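Local coordinates for Cas6b (Methanococcus maripaludis, PDB 4Z7K), which is an endoribonuclease that processes CRISPR RNA, probably cutting repeat sequences that form no stem-loop, at residues D2-I13 and D93-D104. Residues are numbered along the deposited sequence; the frame is centred on the assembly and turned at random.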
loop_
_atom_site.group_PDB
_atom_site.type_symbol
_atom_site.label_atom_id
_atom_site.label_comp_id
_atom_site.label_asym_id
_atom_site.label_seq_id
_atom_site.Cartn_x
_atom_site.Cartn_y
_atom_site.Cartn_z
ATOM N N ASP B 2 -24.442 -6.434 23.291
ATOM C CA ASP B 2 -23.664 -6.095 24.481
ATOM C C ASP B 2 -22.266 -6.701 24.364
ATOM O O ASP B 2 -22.109 -7.907 24.182
ATOM C CB ASP B 2 -24.355 -6.574 25.760
ATOM C CG ASP B 2 -25.611 -5.780 26.079
ATOM O OD1 ASP B 2 -26.173 -5.142 25.160
ATOM O OD2 ASP B 2 -26.032 -5.791 27.257
ATOM N N LEU B 3 -21.255 -5.844 24.476
ATOM C CA LEU B 3 -19.861 -6.257 24.347
ATOM C C LEU B 3 -19.151 -6.230 25.687
ATOM O O LEU B 3 -19.183 -5.223 26.387
ATOM C CB LEU B 3 -19.133 -5.359 23.356
ATOM C CG LEU B 3 -17.706 -5.733 22.988
ATOM C CD1 LEU B 3 -17.651 -7.062 22.308
ATOM C CD2 LEU B 3 -17.199 -4.657 22.075
ATOM N N GLU B 4 -18.479 -7.331 26.003
ATOM C CA GLU B 4 -17.760 -7.509 27.251
ATOM C C GLU B 4 -16.317 -7.045 27.063
ATOM O O GLU B 4 -15.663 -7.429 26.094
ATOM C CB GLU B 4 -17.859 -8.984 27.675
ATOM C CG GLU B 4 -17.065 -9.390 28.887
ATOM C CD GLU B 4 -17.371 -10.815 29.322
ATOM O OE1 GLU B 4 -17.405 -11.692 28.430
ATOM O OE2 GLU B 4 -17.521 -11.064 30.545
ATOM N N TYR B 5 -15.831 -6.183 27.953
ATOM C CA TYR B 5 -14.493 -5.626 27.783
ATOM C C TYR B 5 -13.692 -5.552 29.058
ATOM O O TYR B 5 -14.246 -5.652 30.153
ATOM C CB TYR B 5 -14.579 -4.206 27.170
ATOM C CG TYR B 5 -15.151 -3.077 28.063
ATOM C CD1 TYR B 5 -14.385 -2.474 29.070
ATOM C CD2 TYR B 5 -16.439 -2.573 27.846
ATOM C CE1 TYR B 5 -14.904 -1.434 29.863
ATOM C CE2 TYR B 5 -16.966 -1.536 28.633
ATOM C CZ TYR B 5 -16.196 -0.969 29.634
ATOM O OH TYR B 5 -16.730 0.055 30.403
ATOM N N MET B 6 -12.379 -5.378 28.895
ATOM C CA MET B 6 -11.482 -5.149 30.026
ATOM C C MET B 6 -10.260 -4.310 29.595
ATOM O O MET B 6 -9.474 -4.745 28.734
ATOM C CB MET B 6 -11.043 -6.484 30.641
ATOM C CG MET B 6 -10.181 -6.342 31.902
ATOM S SD MET B 6 -10.032 -7.861 32.894
ATOM C CE MET B 6 -8.685 -8.681 32.051
ATOM N N HIS B 7 -10.102 -3.129 30.218
ATOM C CA HIS B 7 -8.910 -2.277 30.070
ATOM C C HIS B 7 -7.893 -2.605 31.142
ATOM O O HIS B 7 -8.255 -2.799 32.304
ATOM C CB HIS B 7 -9.217 -0.773 30.182
ATOM C CG HIS B 7 -10.480 -0.329 29.511
ATOM N ND1 HIS B 7 -11.178 -1.109 28.616
ATOM C CD2 HIS B 7 -11.168 0.833 29.616
ATOM C CE1 HIS B 7 -12.238 -0.442 28.190
ATOM N NE2 HIS B 7 -12.259 0.735 28.788
ATOM N N ILE B 8 -6.620 -2.616 30.759
ATOM C CA ILE B 8 -5.521 -2.736 31.716
ATOM C C ILE B 8 -4.521 -1.603 31.578
ATOM O O ILE B 8 -3.943 -1.413 30.513
ATOM C CB ILE B 8 -4.788 -4.072 31.531
ATOM C CG1 ILE B 8 -5.572 -5.200 32.200
ATOM C CG2 ILE B 8 -3.389 -4.002 32.099
ATOM C CD1 ILE B 8 -5.088 -6.568 31.807
ATOM N N SER B 9 -4.276 -0.870 32.654
ATOM C CA SER B 9 -3.422 0.295 32.539
ATOM C C SER B 9 -2.319 0.279 33.589
ATOM O O SER B 9 -2.565 -0.115 34.726
ATOM C CB SER B 9 -4.265 1.568 32.669
ATOM O OG SER B 9 -3.642 2.683 32.036
ATOM N N TYR B 10 -1.115 0.718 33.221
ATOM C CA TYR B 10 0.003 0.772 34.166
ATOM C C TYR B 10 0.396 2.236 34.331
ATOM O O TYR B 10 1.275 2.703 33.615
ATOM C CB TYR B 10 1.229 -0.040 33.686
ATOM C CG TYR B 10 0.997 -1.505 33.366
ATOM C CD1 TYR B 10 0.080 -2.258 34.074
ATOM C CD2 TYR B 10 1.723 -2.143 32.361
ATOM C CE1 TYR B 10 -0.131 -3.603 33.780
ATOM C CE2 TYR B 10 1.518 -3.490 32.054
ATOM C CZ TYR B 10 0.591 -4.214 32.772
ATOM O OH TYR B 10 0.371 -5.550 32.498
ATOM N N PRO B 11 -0.224 2.958 35.292
ATOM C CA PRO B 11 -0.085 4.418 35.342
ATOM C C PRO B 11 1.307 4.926 35.677
ATOM O O PRO B 11 1.626 6.015 35.245
ATOM C CB PRO B 11 -1.069 4.833 36.439
ATOM C CG PRO B 11 -1.972 3.693 36.611
ATOM C CD PRO B 11 -1.146 2.479 36.328
ATOM N N ASN B 12 2.129 4.167 36.384
ATOM C CA ASN B 12 3.411 4.692 36.864
ATOM C C ASN B 12 4.490 4.664 35.782
ATOM O O ASN B 12 5.518 5.329 35.877
ATOM C CB ASN B 12 3.883 3.905 38.099
ATOM C CG ASN B 12 4.252 2.439 37.775
ATOM O OD1 ASN B 12 3.389 1.550 37.762
ATOM N ND2 ASN B 12 5.540 2.189 37.538
ATOM N N ILE B 13 4.247 3.880 34.746
ATOM C CA ILE B 13 5.157 3.826 33.619
ATOM C C ILE B 13 4.797 4.846 32.544
ATOM O O ILE B 13 3.699 4.792 32.005
ATOM C CB ILE B 13 5.133 2.425 32.998
ATOM C CG1 ILE B 13 5.197 1.367 34.096
ATOM C CG2 ILE B 13 6.253 2.265 31.998
ATOM C CD1 ILE B 13 5.396 -0.041 33.568
ATOM N N ASP B 93 9.793 -1.163 35.922
ATOM C CA ASP B 93 9.080 -2.094 36.774
ATOM C C ASP B 93 7.620 -1.671 36.832
ATOM O O ASP B 93 7.306 -0.486 36.863
ATOM C CB ASP B 93 9.692 -2.142 38.176
ATOM C CG ASP B 93 9.252 -3.362 38.966
ATOM O OD1 ASP B 93 8.034 -3.661 38.977
ATOM O OD2 ASP B 93 10.128 -4.031 39.563
ATOM N N ILE B 94 6.730 -2.650 36.847
ATOM C CA ILE B 94 5.300 -2.388 36.870
ATOM C C ILE B 94 4.812 -2.443 38.310
ATOM O O ILE B 94 4.641 -3.521 38.882
ATOM C CB ILE B 94 4.546 -3.413 36.011
ATOM C CG1 ILE B 94 5.145 -3.465 34.605
ATOM C CG2 ILE B 94 3.049 -3.123 35.974
ATOM C CD1 ILE B 94 4.431 -4.438 33.689
ATOM N N THR B 95 4.596 -1.271 38.896
ATOM C CA THR B 95 4.379 -1.189 40.331
ATOM C C THR B 95 2.921 -0.970 40.730
ATOM O O THR B 95 2.469 -1.503 41.752
ATOM C CB THR B 95 5.240 -0.078 40.917
ATOM O OG1 THR B 95 4.824 1.173 40.365
ATOM C CG2 THR B 95 6.685 -0.297 40.534
ATOM N N GLU B 96 2.178 -0.188 39.953
ATOM C CA GLU B 96 0.753 -0.069 40.236
ATOM C C GLU B 96 -0.063 -0.307 38.982
ATOM O O GLU B 96 0.334 0.066 37.883
ATOM C CB GLU B 96 0.388 1.261 40.896
ATOM C CG GLU B 96 -0.910 1.080 41.706
ATOM C CD GLU B 96 -1.173 2.161 42.730
ATOM O OE1 GLU B 96 -0.305 3.041 42.905
ATOM O OE2 GLU B 96 -2.223 2.079 43.410
ATOM N N VAL B 97 -1.193 -0.971 39.161
ATOM C CA VAL B 97 -2.007 -1.411 38.052
ATOM C C VAL B 97 -3.464 -1.111 38.300
ATOM O O VAL B 97 -3.990 -1.377 39.377
ATOM C CB VAL B 97 -1.854 -2.927 37.822
ATOM C CG1 VAL B 97 -2.956 -3.457 36.930
ATOM C CG2 VAL B 97 -0.480 -3.261 37.271
ATOM N N ASN B 98 -4.113 -0.560 37.285
ATOM C CA ASN B 98 -5.547 -0.368 37.322
ATOM C C ASN B 98 -6.209 -1.206 36.229
ATOM O O ASN B 98 -5.877 -1.089 35.047
ATOM C CB ASN B 98 -5.913 1.104 37.154
ATOM C CG ASN B 98 -7.375 1.297 36.817
ATOM O OD1 ASN B 98 -7.771 1.258 35.649
ATOM N ND2 ASN B 98 -8.190 1.509 37.843
ATOM N N VAL B 99 -7.107 -2.089 36.645
ATOM C CA VAL B 99 -7.904 -2.873 35.719
ATOM C C VAL B 99 -9.337 -2.391 35.769
ATOM O O VAL B 99 -9.901 -2.159 36.830
ATOM C CB VAL B 99 -7.823 -4.372 36.042
ATOM C CG1 VAL B 99 -8.820 -5.161 35.229
ATOM C CG2 VAL B 99 -6.407 -4.857 35.820
ATOM N N HIS B 100 -9.928 -2.257 34.600
ATOM C CA HIS B 100 -11.307 -1.848 34.481
ATOM C C HIS B 100 -11.964 -2.913 33.601
ATOM O O HIS B 100 -11.302 -3.431 32.696
ATOM C CB HIS B 100 -11.347 -0.427 33.894
ATOM C CG HIS B 100 -12.717 0.105 33.627
ATOM N ND1 HIS B 100 -12.952 1.091 32.690
ATOM C CD2 HIS B 100 -13.921 -0.197 34.166
ATOM C CE1 HIS B 100 -14.245 1.365 32.654
ATOM N NE2 HIS B 100 -14.855 0.598 33.541
ATOM N N LYS B 101 -13.201 -3.320 33.908
ATOM C CA LYS B 101 -13.909 -4.282 33.043
ATOM C C LYS B 101 -15.424 -4.238 33.240
ATOM O O LYS B 101 -15.925 -4.094 34.357
ATOM C CB LYS B 101 -13.433 -5.722 33.241
ATOM C CG LYS B 101 -14.046 -6.437 34.416
ATOM C CD LYS B 101 -14.572 -7.833 34.031
ATOM C CE LYS B 101 -13.477 -8.762 33.502
ATOM N NZ LYS B 101 -14.024 -10.122 33.241
ATOM N N ASP B 102 -16.147 -4.379 32.137
ATOM C CA ASP B 102 -17.573 -4.099 32.107
ATOM C C ASP B 102 -18.086 -4.533 30.743
ATOM O O ASP B 102 -17.296 -4.910 29.876
ATOM C CB ASP B 102 -17.816 -2.599 32.342
ATOM C CG ASP B 102 -19.223 -2.284 32.822
ATOM O OD1 ASP B 102 -19.997 -3.228 33.093
ATOM O OD2 ASP B 102 -19.549 -1.077 32.943
ATOM N N MET B 103 -19.398 -4.530 30.555
ATOM C CA MET B 103 -19.926 -4.668 29.211
ATOM C C MET B 103 -20.917 -3.557 28.905
ATOM O O MET B 103 -22.004 -3.525 29.486
ATOM C CB MET B 103 -20.547 -6.050 29.014
ATOM C CG MET B 103 -21.659 -6.418 29.972
ATOM S SD MET B 103 -22.107 -8.143 29.730
ATOM C CE MET B 103 -22.071 -8.239 27.933
ATOM N N ASP B 104 -20.608 -2.705 27.926
ATOM C CA ASP B 104 -21.553 -1.635 27.571
ATOM C C ASP B 104 -21.874 -1.667 26.048
ATOM O O ASP B 104 -21.234 -2.403 25.280
ATOM C CB ASP B 104 -21.048 -0.241 28.036
ATOM C CG ASP B 104 -21.160 -0.029 29.594
ATOM O OD1 ASP B 104 -21.499 -0.978 30.338
ATOM O OD2 ASP B 104 -20.968 1.116 30.072
#
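The first and last strands of a ferredoxin-like sheet pair here antiparallel, edge strand 98-104 alongside strand 2-9. His-7 pairs with His-100 across the strands, His-100 N reaching His-7 O almost straight (2.9 Å, 174°); Tyr-5 with Asp-102 and Ser-9 with Asn-98 exchange similar backbone bonds. In an aromatic cluster, Tyr-5 turns its edge to the face of His-100 (planes at 87°), which in turn sets its own edge, offset, toward the face of His-7. With CG between backbone N and carbonyl carbon (chi1 70°), Tyr-5 lays its ring over Asp-102 O. A serine here would probably take the edge-on partner from His-100, leaving its imidazole held by His-7 alone within this cluster and freer to turn. Beta-branched, apolar Ile-8 and Val-99, suited to extended strands, pack on the opposite, helix-covered face, Ile-8 CG1 meeting Val-99 CG2 at 3.7 Å. Past the strands, Ile-94 CG2 makes a CH-pi contact over the Tyr-10 ring, and the Asn-12 amide works both ways: OD1 accepts from Glu-96 N (3.0 Å), above its plane, and from Thr-95 N on the same face; ND2 donates to Asp-93 O. Such pairing, helices behind, is typical of the RAMP ferredoxin-like fold of Cas6 proteins.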